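Long-range contacts in choline binding protein PCPA (Streptococcus pneumoniae, PDB 4CP6), which is a pneumococcal surface antigen with leucine-rich repeats that probably anchors to choline on the cell wall and may serve in recognition: residues 35-40 with 72-77; 100-105 with 125-130; 143-148 with 166-171; 149-154 with 172-177. All coordinates share one frame; numbering follows the deposited sequence. Where two conformers were deposited one is given.

Contact 1. Residues 35-40 with 72-77; sequences IGTVQV and TVTEVA
A beta bulge interrupts the parallel pairing of strand 35-40 with strand 69-76, beside the start of the leucine-rich repeat solenoid. Before it Val38 pairs with Val73, after it Gln39 pairs with Glu75, and Thr74 is the extra residue. Val38 O accepts from Thr74 N at 3.0 Å, nearly in line with its C=O. Glu75 N, next in the chain, is buried without a partner, a cost of the bulge. Pairing resumes where Val40 N donates to Glu75 O at 2.9 Å. The valines share one face of the sheet, as suits branched apolar residues in a strand. Val73 sets CG2 against Val38 CG2 and CG1 against Val40 CG1, each at 3.8 Å. Val40 CG1 sits between its own backbone N and carbonyl carbon (chi1 53°), the position from which it meets both Val73 and Val76. Near the bulge, the side chains of Thr37 and Thr74 cross at about a right angle, their CG2 methyls 3.8 Å apart, while Thr37 OG1 bonds to Thr30. Gln39 extends past Ala77, whose small side chain suits this close passage, and its NE2, bonded to Gly41 O, comes 3.3 Å from Ala77 CB.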
loop_
_atom_site.group_PDB
_atom_site.type_symbol
_atom_site.label_atom_id
_atom_site.label_comp_id
_atom_site.label_asym_id
_atom_site.label_seq_id
_atom_site.Cartn_x
_atom_site.Cartn_y
_atom_site.Cartn_z
ATOM N N ILE A 35 8.032 -11.642 41.266
ATOM C CA ILE A 35 8.465 -11.484 39.858
ATOM C C ILE A 35 7.265 -11.147 38.986
ATOM O O ILE A 35 6.279 -11.872 39.024
ATOM C CB ILE A 35 9.213 -12.750 39.349
ATOM C CG1 ILE A 35 10.488 -13.008 40.209
ATOM C CG2 ILE A 35 9.601 -12.591 37.860
ATOM C CD1 ILE A 35 11.149 -14.370 39.966
ATOM N N GLY A 36 7.356 -10.068 38.205
ATOM C CA GLY A 36 6.261 -9.701 37.317
ATOM C C GLY A 36 6.722 -8.995 36.064
ATOM O O GLY A 36 7.924 -8.841 35.833
ATOM N N THR A 37 5.758 -8.647 35.213
ATOM C CA THR A 37 6.044 -7.929 33.974
ATOM C C THR A 37 5.115 -6.771 33.865
ATOM O O THR A 37 3.970 -6.853 34.349
ATOM C CB THR A 37 5.920 -8.837 32.732
ATOM O OG1 THR A 37 4.566 -9.276 32.579
ATOM C CG2 THR A 37 6.843 -10.022 32.800
ATOM N N VAL A 38 5.593 -5.688 33.232
ATOM C CA VAL A 38 4.776 -4.512 32.970
ATOM C C VAL A 38 4.895 -4.045 31.519
ATOM O O VAL A 38 5.899 -4.309 30.853
ATOM C CB VAL A 38 5.145 -3.290 33.886
ATOM C CG1 VAL A 38 4.728 -3.506 35.335
ATOM C CG2 VAL A 38 6.624 -2.907 33.792
ATOM N N GLN A 39 3.880 -3.314 31.056
ATOM C CA GLN A 39 3.967 -2.513 29.852
ATOM C C GLN A 39 4.322 -1.098 30.320
ATOM O O GLN A 39 3.897 -0.659 31.413
ATOM C CB GLN A 39 2.659 -2.477 29.042
ATOM C CG GLN A 39 1.477 -1.864 29.805
ATOM C CD GLN A 39 0.211 -1.933 28.993
ATOM O OE1 GLN A 39 -0.095 -2.948 28.366
ATOM N NE2 GLN A 39 -0.561 -0.859 29.026
ATOM N N VAL A 40 5.122 -0.376 29.521
ATOM C CA VAL A 40 5.436 1.027 29.748
ATOM C C VAL A 40 4.329 1.822 29.068
ATOM O O VAL A 40 4.079 1.645 27.866
ATOM C CB VAL A 40 6.876 1.452 29.347
ATOM C CG1 VAL A 40 7.216 1.054 27.905
ATOM C CG2 VAL A 40 7.100 2.945 29.570
ATOM N N THR A 72 9.773 -6.608 35.015
ATOM C CA THR A 72 10.539 -6.405 33.788
ATOM C C THR A 72 9.584 -5.710 32.797
ATOM O O THR A 72 8.405 -6.070 32.740
ATOM C CB THR A 72 11.011 -7.759 33.253
ATOM O OG1 THR A 72 11.909 -8.341 34.222
ATOM C CG2 THR A 72 11.772 -7.630 31.947
ATOM N N VAL A 73 10.086 -4.676 32.102
ATOM C CA VAL A 73 9.286 -3.936 31.102
ATOM C C VAL A 73 9.359 -4.771 29.812
ATOM O O VAL A 73 10.434 -4.839 29.176
ATOM C CB VAL A 73 9.806 -2.494 30.879
ATOM C CG1 VAL A 73 8.925 -1.748 29.875
ATOM C CG2 VAL A 73 9.871 -1.716 32.208
ATOM N N THR A 74 8.253 -5.465 29.465
ATOM C CA THR A 74 8.249 -6.375 28.310
ATOM C C THR A 74 7.499 -5.821 27.105
ATOM O O THR A 74 7.565 -6.418 26.020
ATOM C CB THR A 74 7.650 -7.719 28.737
ATOM O OG1 THR A 74 6.350 -7.489 29.264
ATOM C CG2 THR A 74 8.499 -8.437 29.818
ATOM N N GLU A 75 6.730 -4.748 27.291
ATOM C CA GLU A 75 5.936 -4.200 26.191
ATOM C C GLU A 75 5.891 -2.706 26.203
ATOM O O GLU A 75 5.923 -2.085 27.275
ATOM C CB GLU A 75 4.490 -4.743 26.240
ATOM C CG GLU A 75 4.419 -6.264 26.265
ATOM C CD GLU A 75 3.067 -6.877 26.002
ATOM O OE1 GLU A 75 2.146 -6.133 25.596
ATOM O OE2 GLU A 75 2.923 -8.102 26.223
ATOM N N VAL A 76 5.797 -2.110 25.006
ATOM C CA VAL A 76 5.510 -0.694 24.852
ATOM C C VAL A 76 3.989 -0.617 24.658
ATOM O O VAL A 76 3.456 -1.185 23.683
ATOM C CB VAL A 76 6.269 -0.037 23.687
ATOM C CG1 VAL A 76 5.780 1.387 23.465
ATOM C CG2 VAL A 76 7.780 -0.057 23.952
ATOM N N ALA A 77 3.284 0.053 25.593
ATOM C CA ALA A 77 1.833 0.142 25.505
ATOM C C ALA A 77 1.378 1.016 24.340
ATOM O O ALA A 77 2.085 1.940 23.928
ATOM C CB ALA A 77 1.276 0.709 26.798
HETATM O O HOH W 1 10.738 -9.478 36.408
#

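Contact 2. Residues 100-105 with 125-130; sequences IPSSIK and GSQLEK
Gln127 lies against the carbonyl of Ser102 where two successive turns of the leucine-rich repeat coil stack. Its CB and CG each come 3.1 Å from Ser102 O and CD follows at 3.3 Å. OE1 is also 3.3 Å from Ser102 O, two acceptors that cannot bond, with Ser103 CA next; NE2 stays farther off, 4.2 Å from Ser102 O. CG is anti to the carbonyl carbon (chi1 -61°), beside the backbone N, and the extended chain then runs past the same oxygen that its amide uses. Gln127 N donates to Ser102 O at 3.1 Å, in the carbonyl plane and on a lone pair, though bent at 137°. Farther along, Lys105 O receives Glu129 N at 2.9 Å from above its carbonyl plane and, weakly, Lys130 N. Lys105 and Glu129 run side by side, NZ 4.0 Å from OE1 in a long salt bridge. Serine suits position 126 because its hydroxyl closes an ST turn, OG accepting from Leu128 N. A water 2.7 Å from Ser126 OG donates to Pro101 O and Ile104 O, though further acceptors are in reach of its protons. Backbone groups supply the direct hydrogen bonds, Glu129 N to Lys105 O being nearly straight, while the ion pair at solvent-exposed Lys105 probably adds little.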
loop_
_atom_site.group_PDB
_atom_site.type_symbol
_atom_site.label_atom_id
_atom_site.label_comp_id
_atom_site.label_asym_id
_atom_site.label_seq_id
_atom_site.Cartn_x
_atom_site.Cartn_y
_atom_site.Cartn_z
ATOM N N ILE A 100 15.577 1.157 22.687
ATOM C CA ILE A 100 14.694 0.121 23.174
ATOM C C ILE A 100 15.528 -0.967 23.825
ATOM O O ILE A 100 16.381 -1.551 23.155
ATOM C CB ILE A 100 13.864 -0.429 21.993
ATOM C CG1 ILE A 100 13.044 0.728 21.349
ATOM C CG2 ILE A 100 12.990 -1.602 22.432
ATOM C CD1 ILE A 100 12.022 0.320 20.242
ATOM N N PRO A 101 15.276 -1.267 25.115
ATOM C CA PRO A 101 16.076 -2.294 25.797
ATOM C C PRO A 101 15.721 -3.681 25.296
ATOM O O PRO A 101 14.635 -3.859 24.732
ATOM C CB PRO A 101 15.711 -2.103 27.278
ATOM C CG PRO A 101 14.294 -1.555 27.235
ATOM C CD PRO A 101 14.290 -0.648 26.029
ATOM N N SER A 102 16.604 -4.672 25.543
ATOM C CA SER A 102 16.370 -6.033 25.073
ATOM C C SER A 102 15.097 -6.674 25.616
ATOM O O SER A 102 14.502 -7.489 24.924
ATOM C CB SER A 102 17.581 -6.926 25.341
ATOM O OG SER A 102 17.859 -7.014 26.726
ATOM N N SER A 103 14.641 -6.283 26.821
ATOM C CA SER A 103 13.446 -6.845 27.434
ATOM C C SER A 103 12.138 -6.608 26.652
ATOM O O SER A 103 11.168 -7.314 26.893
ATOM C CB SER A 103 13.295 -6.327 28.866
ATOM O OG SER A 103 13.123 -4.921 28.932
ATOM N N ILE A 104 12.098 -5.587 25.770
ATOM C CA ILE A 104 10.836 -5.338 25.033
ATOM C C ILE A 104 10.557 -6.467 24.027
ATOM O O ILE A 104 11.340 -6.651 23.094
ATOM C CB ILE A 104 10.853 -3.967 24.340
ATOM C CG1 ILE A 104 11.072 -2.805 25.343
ATOM C CG2 ILE A 104 9.572 -3.744 23.470
ATOM C CD1 ILE A 104 9.947 -2.620 26.452
ATOM N N LYS A 105 9.464 -7.194 24.221
ATOM C CA LYS A 105 9.059 -8.268 23.321
ATOM C C LYS A 105 7.953 -7.833 22.349
ATOM O O LYS A 105 7.778 -8.472 21.320
ATOM C CB LYS A 105 8.581 -9.480 24.128
ATOM C CG LYS A 105 8.526 -10.746 23.261
ATOM C CD LYS A 105 8.433 -12.009 24.101
ATOM C CE LYS A 105 8.268 -13.231 23.228
ATOM N NZ LYS A 105 8.516 -14.495 23.978
ATOM N N GLY A 125 20.902 -7.910 21.619
ATOM C CA GLY A 125 20.093 -9.017 22.105
ATOM C C GLY A 125 18.613 -8.713 22.224
ATOM O O GLY A 125 17.934 -9.283 23.086
ATOM N N SER A 126 18.083 -7.855 21.326
ATOM C CA SER A 126 16.647 -7.555 21.371
ATOM C C SER A 126 15.784 -8.815 21.387
ATOM O O SER A 126 16.050 -9.807 20.680
ATOM C CB SER A 126 16.251 -6.678 20.186
ATOM O OG SER A 126 14.845 -6.474 20.191
ATOM N N GLN A 127 14.722 -8.771 22.161
ATOM C CA GLN A 127 13.738 -9.823 22.244
ATOM C C GLN A 127 12.457 -9.432 21.483
ATOM O O GLN A 127 11.466 -10.144 21.580
ATOM C CB GLN A 127 13.405 -10.108 23.709
ATOM C CG GLN A 127 14.643 -10.579 24.485
ATOM C CD GLN A 127 14.371 -10.607 25.958
ATOM O OE1 GLN A 127 15.157 -10.102 26.773
ATOM N NE2 GLN A 127 13.267 -11.200 26.336
ATOM N N LEU A 128 12.498 -8.321 20.732
ATOM C CA LEU A 128 11.312 -7.806 20.039
ATOM C C LEU A 128 10.771 -8.837 19.042
ATOM O O LEU A 128 11.472 -9.155 18.080
ATOM C CB LEU A 128 11.606 -6.480 19.348
ATOM C CG LEU A 128 10.405 -5.869 18.620
ATOM C CD1 LEU A 128 9.316 -5.404 19.619
ATOM C CD2 LEU A 128 10.842 -4.757 17.731
ATOM N N GLU A 129 9.550 -9.318 19.246
ATOM C CA GLU A 129 8.948 -10.325 18.371
ATOM C C GLU A 129 7.860 -9.734 17.472
ATOM O O GLU A 129 7.692 -10.225 16.336
ATOM C CB GLU A 129 8.364 -11.447 19.248
ATOM C CG GLU A 129 7.701 -12.593 18.500
ATOM C CD GLU A 129 7.110 -13.640 19.420
ATOM O OE1 GLU A 129 7.896 -14.385 20.048
ATOM O OE2 GLU A 129 5.866 -13.688 19.544
ATOM N N LYS A 130 7.095 -8.746 17.983
ATOM C CA LYS A 130 5.962 -8.214 17.224
ATOM C C LYS A 130 5.922 -6.694 17.308
ATOM O O LYS A 130 6.056 -6.142 18.402
ATOM C CB LYS A 130 4.613 -8.735 17.813
ATOM C CG LYS A 130 4.382 -10.250 17.756
ATOM C CD LYS A 130 2.992 -10.622 18.340
ATOM C CE LYS A 130 2.730 -12.116 18.266
ATOM N NZ LYS A 130 1.370 -12.455 18.809
HETATM O O HOH W 2 13.716 -5.245 22.359
#

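Contact 3. Residues 143-148 with 166-171; sequences EIELPA and KLTFSS
Leu146 O is the acceptor on which the ends of these two parallel strands converge. Ser170 N donates to it at 2.9 Å and almost perfectly straight, nearly along the C=O direction, and a water also donates to it, though that water has further acceptors in reach. Ser170 OG stands 3.2 Å from Leu146 O and 2.9 Å from Glu145 OE2; its single proton could serve either, and the choice is not settled. Serine fits here because it is short enough to keep its hydroxyl beside its neighbour's backbone. Behind this end the backbone ladder continues, with Leu146 N donating to Thr168 O at 2.8 Å and Thr168 N to Ile144 O. Glu145 reaches the serine as an extended chain, CG anti to the backbone N (chi1 -180°), passing Thr168 OG1 on the way. A water links Thr168 OG1 to the other carboxylate oxygen, Glu145 OE1, through a weak bond on the glutamate side. On the opposite face, which carries the apolar residues, Ile144 CG2 packs against Leu167 CD1 at 3.8 Å, and Leu146 CD1 approaches Phe169 CE1 obliquely at 3.7 Å. Leu192 of the next strand meets both Leu167 and Phe169, so these belong to the ladder of hydrophobic residues that fills a leucine-rich repeat solenoid. Backbone bonds hold the strands together, apolar groups close one face, and on the other a carboxylate, hydroxyls and water meet the polar needs.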
loop_
_atom_site.group_PDB
_atom_site.type_symbol
_atom_site.label_atom_id
_atom_site.label_comp_id
_atom_site.label_asym_id
_atom_site.label_seq_id
_atom_site.Cartn_x
_atom_site.Cartn_y
_atom_site.Cartn_z
ATOM N N GLU A 143 15.769 6.440 10.038
ATOM C CA GLU A 143 16.520 5.193 9.912
ATOM C C GLU A 143 16.154 4.235 11.023
ATOM O O GLU A 143 16.033 4.646 12.186
ATOM C CB GLU A 143 18.041 5.472 10.057
ATOM C CG GLU A 143 18.683 6.143 8.849
ATOM C CD GLU A 143 20.202 6.132 8.812
ATOM O OE1 GLU A 143 20.829 5.663 9.791
ATOM O OE2 GLU A 143 20.767 6.593 7.794
ATOM N N ILE A 144 16.054 2.940 10.688
ATOM C CA ILE A 144 15.816 1.905 11.682
ATOM C C ILE A 144 16.343 0.587 11.155
ATOM O O ILE A 144 16.166 0.268 9.967
ATOM C CB ILE A 144 14.302 1.799 12.097
ATOM C CG1 ILE A 144 14.096 0.938 13.378
ATOM C CG2 ILE A 144 13.426 1.264 10.920
ATOM C CD1 ILE A 144 12.654 0.955 13.953
ATOM N N GLU A 145 16.997 -0.173 12.029
ATOM C CA GLU A 145 17.468 -1.512 11.721
ATOM C C GLU A 145 16.695 -2.435 12.651
ATOM O O GLU A 145 16.872 -2.372 13.884
ATOM C CB GLU A 145 18.968 -1.648 11.976
ATOM C CG GLU A 145 19.472 -3.044 11.648
ATOM C CD GLU A 145 20.978 -3.254 11.681
ATOM O OE1 GLU A 145 21.739 -2.263 11.576
ATOM O OE2 GLU A 145 21.396 -4.430 11.724
ATOM N N LEU A 146 15.779 -3.259 12.083
ATOM C CA LEU A 146 14.920 -4.121 12.882
ATOM C C LEU A 146 15.653 -5.351 13.333
ATOM O O LEU A 146 16.425 -5.916 12.542
ATOM C CB LEU A 146 13.609 -4.422 12.142
ATOM C CG LEU A 146 12.768 -3.155 11.918
ATOM C CD1 LEU A 146 11.623 -3.403 10.959
ATOM C CD2 LEU A 146 12.212 -2.608 13.237
ATOM N N PRO A 147 15.484 -5.775 14.591
ATOM C CA PRO A 147 16.313 -6.875 15.118
ATOM C C PRO A 147 15.925 -8.220 14.553
ATOM O O PRO A 147 14.805 -8.396 14.072
ATOM C CB PRO A 147 16.054 -6.819 16.624
ATOM C CG PRO A 147 14.659 -6.237 16.741
ATOM C CD PRO A 147 14.622 -5.192 15.639
ATOM N N ALA A 148 16.837 -9.187 14.676
ATOM C CA ALA A 148 16.629 -10.531 14.170
ATOM C C ALA A 148 15.442 -11.257 14.789
ATOM O O ALA A 148 14.804 -12.088 14.147
ATOM C CB ALA A 148 17.900 -11.351 14.393
ATOM N N LYS A 166 16.057 4.752 5.412
ATOM C CA LYS A 166 16.738 3.466 5.505
ATOM C C LYS A 166 15.980 2.561 6.443
ATOM O O LYS A 166 15.765 2.927 7.594
ATOM C CB LYS A 166 18.209 3.644 5.932
ATOM C CG LYS A 166 19.025 2.351 5.835
ATOM C CD LYS A 166 20.505 2.629 6.089
ATOM C CE LYS A 166 21.258 1.378 6.463
ATOM N NZ LYS A 166 22.710 1.653 6.630
ATOM N N LEU A 167 15.557 1.398 5.957
ATOM C CA LEU A 167 14.850 0.426 6.773
ATOM C C LEU A 167 15.497 -0.884 6.442
ATOM O O LEU A 167 15.396 -1.339 5.298
ATOM C CB LEU A 167 13.335 0.387 6.497
ATOM C CG LEU A 167 12.558 -0.441 7.598
ATOM C CD1 LEU A 167 11.273 0.220 8.028
ATOM C CD2 LEU A 167 12.283 -1.855 7.155
ATOM N N THR A 168 16.207 -1.464 7.407
ATOM C CA THR A 168 16.926 -2.715 7.189
ATOM C C THR A 168 16.591 -3.713 8.285
ATOM O O THR A 168 15.961 -3.368 9.290
ATOM C CB THR A 168 18.433 -2.477 7.176
ATOM O OG1 THR A 168 18.819 -1.900 8.425
ATOM C CG2 THR A 168 18.891 -1.576 6.030
ATOM N N PHE A 169 17.001 -4.963 8.075
ATOM C CA PHE A 169 16.739 -6.070 8.980
ATOM C C PHE A 169 18.051 -6.703 9.316
ATOM O O PHE A 169 18.836 -7.020 8.411
ATOM C CB PHE A 169 15.797 -7.100 8.309
ATOM C CG PHE A 169 14.531 -6.484 7.758
ATOM C CD1 PHE A 169 13.428 -6.258 8.582
ATOM C CD2 PHE A 169 14.462 -6.075 6.438
ATOM C CE1 PHE A 169 12.271 -5.653 8.069
ATOM C CE2 PHE A 169 13.308 -5.471 5.929
ATOM C CZ PHE A 169 12.221 -5.279 6.748
ATOM N N SER A 170 18.329 -6.840 10.614
ATOM C CA SER A 170 19.556 -7.460 11.105
ATOM C C SER A 170 19.731 -8.868 10.515
ATOM O O SER A 170 18.751 -9.510 10.080
ATOM C CB SER A 170 19.521 -7.524 12.620
ATOM O OG SER A 170 19.549 -6.199 13.134
ATOM N N SER A 171 21.010 -9.358 10.521
ATOM C CA SER A 171 21.311 -10.692 9.995
ATOM C C SER A 171 20.556 -11.755 10.780
ATOM O O SER A 171 20.226 -11.548 11.946
ATOM C CB SER A 171 22.811 -10.968 10.039
ATOM O OG SER A 171 23.302 -10.854 11.363
HETATM O O HOH W 3 18.723 0.806 8.745
HETATM O O HOH W 4 21.483 -2.131 8.781
HETATM O O HOH W 5 16.282 -8.803 11.304
#

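Contact 4. Residues 149-154 with 172-177; sequences SLEYIG and SSKLEL
Tyr152 brings ring atom CE1 to 3.5 Å from Leu177 CD2, an oblique approach. Both side chains leave with CG anti to the backbone N (Tyr152 chi1 176°, Leu177 chi1 -173°); with a parallel bridge between neighbouring repeat coils placing both on one face, this shared torsion sends them the same way. That bridge is secured by Ile153 N, which donates to Leu177 O at 3.0 Å. Glu151 O is gripped more heavily: Glu176 N binds it at 2.9 Å from above the carbonyl plane, Leu177 N adds a weak bond, and a water joins it to Glu176 OE1. Leucine suits position 175, where a flexible branched chain can turn inward; its CD1 meets Ile153 CG1 at 3.9 Å, the two side chains crossing at about a right angle. Ser173 starts an ST turn, its OG accepting from Leu175 N at 3.0 Å, and a water bridges that hydroxyl to Leu150 O. Beside the turn Glu151 and Lys174 run together, OE2 lying 4.0 Å from NZ, beyond a salt bridge. The coils are thus joined by backbone bonds and apolar contact, and the attraction between these two charges is probably a modest, solvent-screened addition.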
loop_
_atom_site.group_PDB
_atom_site.type_symbol
_atom_site.label_atom_id
_atom_site.label_comp_id
_atom_site.label_asym_id
_atom_site.label_seq_id
_atom_site.Cartn_x
_atom_site.Cartn_y
_atom_site.Cartn_z
ATOM N N SER A 149 15.115 -10.940 16.063
ATOM C CA SER A 149 14.018 -11.571 16.764
ATOM C C SER A 149 12.653 -11.214 16.164
ATOM O O SER A 149 11.701 -11.918 16.434
ATOM C CB SER A 149 14.030 -11.098 18.216
ATOM O OG SER A 149 14.102 -9.687 18.296
ATOM N N LEU A 150 12.565 -10.107 15.411
ATOM C CA LEU A 150 11.257 -9.655 14.930
ATOM C C LEU A 150 10.638 -10.637 13.947
ATOM O O LEU A 150 11.254 -10.957 12.940
ATOM C CB LEU A 150 11.411 -8.271 14.329
ATOM C CG LEU A 150 10.119 -7.662 13.746
ATOM C CD1 LEU A 150 9.148 -7.256 14.866
ATOM C CD2 LEU A 150 10.459 -6.471 12.887
ATOM N N GLU A 151 9.421 -11.101 14.258
ATOM C CA GLU A 151 8.713 -12.066 13.416
ATOM C C GLU A 151 7.506 -11.494 12.667
ATOM O O GLU A 151 7.085 -12.104 11.668
ATOM C CB GLU A 151 8.199 -13.223 14.273
ATOM C CG GLU A 151 9.323 -14.029 14.910
ATOM C CD GLU A 151 8.876 -15.223 15.734
ATOM O OE1 GLU A 151 7.736 -15.701 15.540
ATOM O OE2 GLU A 151 9.688 -15.699 16.561
ATOM N N TYR A 152 6.908 -10.406 13.185
ATOM C CA TYR A 152 5.654 -9.913 12.664
ATOM C C TYR A 152 5.658 -8.397 12.636
ATOM O O TYR A 152 5.969 -7.760 13.640
ATOM C CB TYR A 152 4.550 -10.372 13.651
ATOM C CG TYR A 152 3.167 -9.866 13.307
ATOM C CD1 TYR A 152 2.361 -10.544 12.399
ATOM C CD2 TYR A 152 2.657 -8.708 13.896
ATOM C CE1 TYR A 152 1.106 -10.060 12.049
ATOM C CE2 TYR A 152 1.403 -8.215 13.553
ATOM C CZ TYR A 152 0.635 -8.899 12.628
ATOM O OH TYR A 152 -0.585 -8.380 12.300
ATOM N N ILE A 153 5.242 -7.817 11.504
ATOM C CA ILE A 153 5.032 -6.366 11.371
ATOM C C ILE A 153 3.561 -6.165 11.037
ATOM O O ILE A 153 3.089 -6.716 10.035
ATOM C CB ILE A 153 5.935 -5.752 10.293
ATOM C CG1 ILE A 153 7.412 -5.845 10.722
ATOM C CG2 ILE A 153 5.490 -4.295 9.968
ATOM C CD1 ILE A 153 8.385 -5.340 9.648
ATOM N N GLY A 154 2.852 -5.421 11.880
ATOM C CA GLY A 154 1.428 -5.175 11.742
ATOM C C GLY A 154 1.001 -4.200 10.662
ATOM O O GLY A 154 1.820 -3.597 9.977
ATOM N N SER A 172 20.252 -12.874 10.140
ATOM C CA SER A 172 19.516 -13.982 10.719
ATOM C C SER A 172 18.101 -13.549 11.132
ATOM O O SER A 172 17.554 -14.070 12.104
ATOM C CB SER A 172 20.246 -14.583 11.922
ATOM O OG SER A 172 21.533 -15.054 11.543
ATOM N N SER A 173 17.466 -12.673 10.315
ATOM C CA SER A 173 16.120 -12.233 10.578
ATOM C C SER A 173 15.139 -13.393 10.662
ATOM O O SER A 173 15.227 -14.349 9.861
ATOM C CB SER A 173 15.666 -11.314 9.448
ATOM O OG SER A 173 14.311 -10.922 9.640
ATOM N N LYS A 174 14.195 -13.308 11.591
ATOM C CA LYS A 174 13.105 -14.271 11.744
ATOM C C LYS A 174 11.779 -13.673 11.216
ATOM O O LYS A 174 10.710 -14.225 11.492
ATOM C CB LYS A 174 12.959 -14.736 13.202
ATOM C CG LYS A 174 14.181 -15.541 13.700
ATOM C CD LYS A 174 14.042 -15.896 15.177
ATOM C CE LYS A 174 13.129 -17.058 15.482
ATOM N NZ LYS A 174 13.258 -17.493 16.903
ATOM N N LEU A 175 11.872 -12.559 10.446
ATOM C CA LEU A 175 10.669 -11.873 9.974
ATOM C C LEU A 175 9.877 -12.749 9.021
ATOM O O LEU A 175 10.419 -13.136 7.973
ATOM C CB LEU A 175 11.036 -10.563 9.335
ATOM C CG LEU A 175 9.863 -9.735 8.821
ATOM C CD1 LEU A 175 8.936 -9.306 9.966
ATOM C CD2 LEU A 175 10.391 -8.517 8.063
ATOM N N GLU A 176 8.626 -13.087 9.395
ATOM C CA GLU A 176 7.865 -14.030 8.599
ATOM C C GLU A 176 6.661 -13.403 7.906
ATOM O O GLU A 176 6.215 -13.930 6.872
ATOM C CB GLU A 176 7.463 -15.207 9.518
ATOM C CG GLU A 176 6.780 -16.373 8.837
ATOM C CD GLU A 176 5.272 -16.260 8.702
ATOM O OE1 GLU A 176 4.662 -15.408 9.386
ATOM O OE2 GLU A 176 4.712 -17.006 7.865
ATOM N N LEU A 177 6.099 -12.353 8.516
ATOM C CA LEU A 177 4.878 -11.755 7.994
ATOM C C LEU A 177 4.971 -10.249 8.072
ATOM O O LEU A 177 5.303 -9.702 9.134
ATOM C CB LEU A 177 3.676 -12.295 8.783
ATOM C CG LEU A 177 2.273 -11.891 8.240
ATOM C CD1 LEU A 177 1.220 -12.831 8.776
ATOM C CD2 LEU A 177 1.884 -10.470 8.649
HETATM O O HOH W 6 13.547 -9.802 11.912
HETATM O O HOH W 7 4.931 -14.061 11.950
#

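Overall arrangement
The four contacts follow the chain from the N-terminal part into the repeat region. Contact 1 hands over to contact 2, their centres about 11 Å apart, through Thr74 O with Lys105 N and Val73 O with Ser103 OG, both at 2.7 Å. Contact 2 continues into contact 4 where Glu129 O meets Glu151 N at 2.8 Å, and Ser149 OG reaches Leu128 O. Pro147 of contact 3 packs on Ser126 and Leu128 of contact 2. Contacts 3 and 4 join the same two neighbouring coils at successive positions, so their segments alternate along the chain; Phe169 and Leu175 pack together between them. Contacts 1 and 3 do not touch, their centres about 23 Å apart. Contacts 1 and 4 reach one continuous sheet.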